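Local coordinates for yncA (Salmonella typhimurium, PDB 3DR6), which probably transfers an acetyl group from acetyl-coenzyme A to an acceptor not yet defined, as a putative acetyltransferase of the GNAT family, at residues 128-131 / 132-136; 21-24 / 25-29. All blocks are in the same frame, centred on the assembly; numbering follows the deposited sequence.

Contact 1: residues 128-131 / 132-136; sequences AASI and RLHHS
His134 turns its imidazole back along the helix and gives ND1 to the carbonyl oxygen of Ser130, one turn earlier, with ND1 2.7 Å from Ser130 O. CG sits beside the backbone N of its own residue (chi1 -76°), a setting that brings the ring edge over this carbonyl. Ser130 O lies exactly in the imidazole plane, whereas ND1 stands 45° out of the carbonyl plane. From the opposite face of the same carbonyl comes the backbone N of His134, 2.9 Å from Ser130 O, so two donors grip one oxygen. With ND1 as the donor to Ser130 O and NE2 hydrogen-bonded to His86 NE2, the ring, buried between helix 128-135 and the sheet of the GNAT fold, is held at both nitrogens. Ser130 OG ends 3.3 Å from His134 CE1. On the next flank Ile131 and His135 run side by side, Ile131 CG2 3.7 Å from His135 CD2, and both also touch Met161 of strand 154-164. Arg132 is bent at chi3 (-29°), which folds its guanidinium back over the preceding turn: Ala128 O lies on one face, and Arg132 NH2 comes 3.8 Å from Ala129 CA.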
# COMPACT_ATOMS: atom_id res chain seq x y z
N ALA C 128 -13.85 14.94 -7.02
CA ALA C 128 -14.43 14.70 -8.33
C ALA C 128 -13.55 15.25 -9.45
O ALA C 128 -13.43 14.61 -10.51
CB ALA C 128 -15.85 15.29 -8.39
N ALA C 129 -12.91 16.40 -9.23
CA ALA C 129 -12.03 17.00 -10.24
C ALA C 129 -10.85 16.10 -10.57
O ALA C 129 -10.48 15.96 -11.75
CB ALA C 129 -11.53 18.37 -9.78
N SER C 130 -10.23 15.53 -9.54
CA SER C 130 -9.10 14.61 -9.75
C SER C 130 -9.55 13.33 -10.47
O SER C 130 -8.86 12.82 -11.36
CB SER C 130 -8.40 14.29 -8.42
OG SER C 130 -7.29 13.42 -8.66
N ILE C 131 -10.72 12.82 -10.09
CA ILE C 131 -11.30 11.65 -10.75
C ILE C 131 -11.50 11.90 -12.26
O ILE C 131 -11.14 11.07 -13.09
CB ILE C 131 -12.58 11.21 -10.01
CG1 ILE C 131 -12.16 10.70 -8.61
CG2 ILE C 131 -13.35 10.14 -10.83
CD1 ILE C 131 -13.33 10.40 -7.66
N ARG C 132 -12.05 13.07 -12.58
CA ARG C 132 -12.25 13.48 -13.99
C ARG C 132 -10.94 13.57 -14.76
O ARG C 132 -10.84 13.09 -15.91
CB ARG C 132 -13.01 14.82 -14.01
CG ARG C 132 -13.37 15.40 -15.38
CD ARG C 132 -14.21 16.71 -15.20
NE ARG C 132 -15.00 16.69 -13.96
CZ ARG C 132 -14.90 17.57 -12.95
NH1 ARG C 132 -15.65 17.42 -11.86
NH2 ARG C 132 -14.06 18.60 -13.03
N LEU C 133 -9.93 14.18 -14.13
CA LEU C 133 -8.63 14.37 -14.74
C LEU C 133 -8.04 12.99 -15.04
O LEU C 133 -7.51 12.75 -16.10
CB LEU C 133 -7.72 15.15 -13.78
CG LEU C 133 -6.27 15.45 -14.19
CD1 LEU C 133 -5.73 16.67 -13.45
CD2 LEU C 133 -5.34 14.24 -13.98
N HIS C 134 -8.13 12.09 -14.07
CA HIS C 134 -7.61 10.75 -14.29
C HIS C 134 -8.35 9.95 -15.37
O HIS C 134 -7.71 9.27 -16.18
CB HIS C 134 -7.55 9.99 -12.95
CG HIS C 134 -6.40 10.42 -12.09
ND1 HIS C 134 -6.46 11.51 -11.24
CD2 HIS C 134 -5.17 9.89 -11.92
CE1 HIS C 134 -5.30 11.65 -10.62
NE2 HIS C 134 -4.51 10.66 -11.00
N HIS C 135 -9.69 10.01 -15.38
CA HIS C 135 -10.47 9.37 -16.45
C HIS C 135 -10.03 9.86 -17.83
O HIS C 135 -9.97 9.06 -18.80
CB HIS C 135 -11.96 9.68 -16.30
CG HIS C 135 -12.68 8.80 -15.32
ND1 HIS C 135 -12.54 7.43 -15.30
CD2 HIS C 135 -13.60 9.10 -14.37
CE1 HIS C 135 -13.31 6.93 -14.34
NE2 HIS C 135 -13.98 7.92 -13.78
N SER C 136 -9.69 11.15 -17.92
CA SER C 136 -9.30 11.76 -19.19
C SER C 136 -7.95 11.26 -19.70
O SER C 136 -7.59 11.51 -20.87
CB SER C 136 -9.28 13.30 -19.10
OG SER C 136 -8.07 13.79 -18.56

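Contact 2: residues 21-24 / 25-29; sequences YNHA and VLHTA
The C-terminal end of helix 14-27 illustrates how a threonine hydroxyl can share a carbonyl with a weakening backbone bond. Ala24 O receives Thr28 OG1 at 2.7 Å, in the carbonyl plane and on a lone pair, with a C=O...OG1 angle of 117°. The backbone N of Thr28, 3.3 Å from Ala24 O, adds a weak bond to the same oxygen. Thr28 holds OG1 between its own N and carbonyl carbon (chi1 86°), a placement that turns the hydroxyl back to the last turn and sends CG2 to the imidazole of His23, where Thr28 CG2 lies 3.5 Å from His23 CE1. The methyl meets that ring obliquely. The side chains of His23 and His27 cross at about a right angle, yet their ring planes are only 40° apart, an oblique pair in which His23 CD2 comes to the edge of the His27 ring, 3.9 Å from His27 CD2. One turn earlier, Val25 CG2 meets the phenol of Tyr21 obliquely, 3.5 Å from Tyr21 CE2, and this buried ring also makes a cation-pi contact with Arg42. Past the last turn, Lys151 NZ hydrogen-bonds to the carbonyl oxygens of Val25 and Thr28. Thr28 OG1 also accepts a hydrogen bond from Ala30 N, an ST turn at the first residue to leave helical phi/psi, where the chain exits the first helix of the GNAT fold.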
# COMPACT_ATOMS: atom_id res chain seq x y z
N TYR C 21 5.13 20.57 -1.24
CA TYR C 21 4.87 19.39 -0.38
C TYR C 21 4.21 19.79 0.95
O TYR C 21 3.16 19.23 1.34
CB TYR C 21 6.18 18.62 -0.09
CG TYR C 21 6.00 17.42 0.81
CD1 TYR C 21 5.69 16.18 0.27
CD2 TYR C 21 6.14 17.52 2.21
CE1 TYR C 21 5.52 15.07 1.09
CE2 TYR C 21 5.98 16.39 3.03
CZ TYR C 21 5.67 15.17 2.45
OH TYR C 21 5.48 14.03 3.22
N ASN C 22 4.81 20.75 1.64
CA ASN C 22 4.31 21.26 2.92
C ASN C 22 2.93 21.90 2.81
O ASN C 22 2.10 21.72 3.71
CB ASN C 22 5.30 22.24 3.56
CG ASN C 22 6.52 21.53 4.12
OD1 ASN C 22 6.49 20.32 4.35
ND2 ASN C 22 7.61 22.28 4.34
N HIS C 23 2.69 22.63 1.72
CA HIS C 23 1.34 23.12 1.44
C HIS C 23 0.34 21.95 1.36
O HIS C 23 -0.73 22.00 1.99
CB HIS C 23 1.27 23.93 0.15
CG HIS C 23 -0.13 24.18 -0.29
ND1 HIS C 23 -0.75 23.44 -1.27
CD2 HIS C 23 -1.07 25.03 0.18
CE1 HIS C 23 -2.00 23.85 -1.40
NE2 HIS C 23 -2.22 24.82 -0.54
N ALA C 24 0.68 20.93 0.58
CA ALA C 24 -0.19 19.76 0.44
C ALA C 24 -0.47 19.15 1.82
O ALA C 24 -1.62 18.85 2.16
CB ALA C 24 0.44 18.74 -0.48
N VAL C 25 0.59 19.01 2.62
CA VAL C 25 0.51 18.42 3.97
C VAL C 25 -0.41 19.22 4.91
O VAL C 25 -1.24 18.65 5.61
CB VAL C 25 1.94 18.28 4.60
CG1 VAL C 25 1.87 18.07 6.12
CG2 VAL C 25 2.71 17.14 3.93
N LEU C 26 -0.23 20.54 4.94
CA LEU C 26 -0.95 21.35 5.93
C LEU C 26 -2.38 21.69 5.52
O LEU C 26 -3.27 21.76 6.36
CB LEU C 26 -0.18 22.64 6.23
CG LEU C 26 1.13 22.57 7.02
CD1 LEU C 26 1.74 23.96 7.03
CD2 LEU C 26 0.93 22.07 8.46
N HIS C 27 -2.59 21.92 4.23
CA HIS C 27 -3.77 22.65 3.78
C HIS C 27 -4.68 21.89 2.83
O HIS C 27 -5.64 22.47 2.31
CB HIS C 27 -3.35 24.02 3.19
CG HIS C 27 -2.51 24.84 4.12
ND1 HIS C 27 -2.98 25.25 5.35
CD2 HIS C 27 -1.23 25.28 4.04
CE1 HIS C 27 -2.02 25.92 5.98
NE2 HIS C 27 -0.95 25.95 5.20
N THR C 28 -4.37 20.62 2.61
CA THR C 28 -5.10 19.81 1.66
C THR C 28 -5.28 18.40 2.19
O THR C 28 -4.61 17.99 3.14
CB THR C 28 -4.42 19.74 0.25
OG1 THR C 28 -3.43 18.70 0.22
CG2 THR C 28 -3.79 21.08 -0.16
N ALA C 29 -6.20 17.66 1.56
CA ALA C 29 -6.31 16.22 1.75
C ALA C 29 -5.72 15.48 0.54
O ALA C 29 -6.08 14.33 0.26
CB ALA C 29 -7.78 15.84 2.03

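Two helices of one GNAT domain are sampled here, and neither contact touches the other: their centres are 20 Å apart and their nearest atoms about 9 Å. Contact 2 comes first along the chain, at the end of helix 14-27, the first helix after strand 5-8. Contact 1 spans helix 128-135, which joins strand 118-124 to strand 140-151, late in the fold. Strands 118-124 and 154-164 lie next to each other in the mixed sheet, and both meet side chains of contact 1. The two contacts thus relate through one sheet without packing on each other: contact 1 against its strands, contact 2 by hydrogen bonds from Lys151 of strand 140-151.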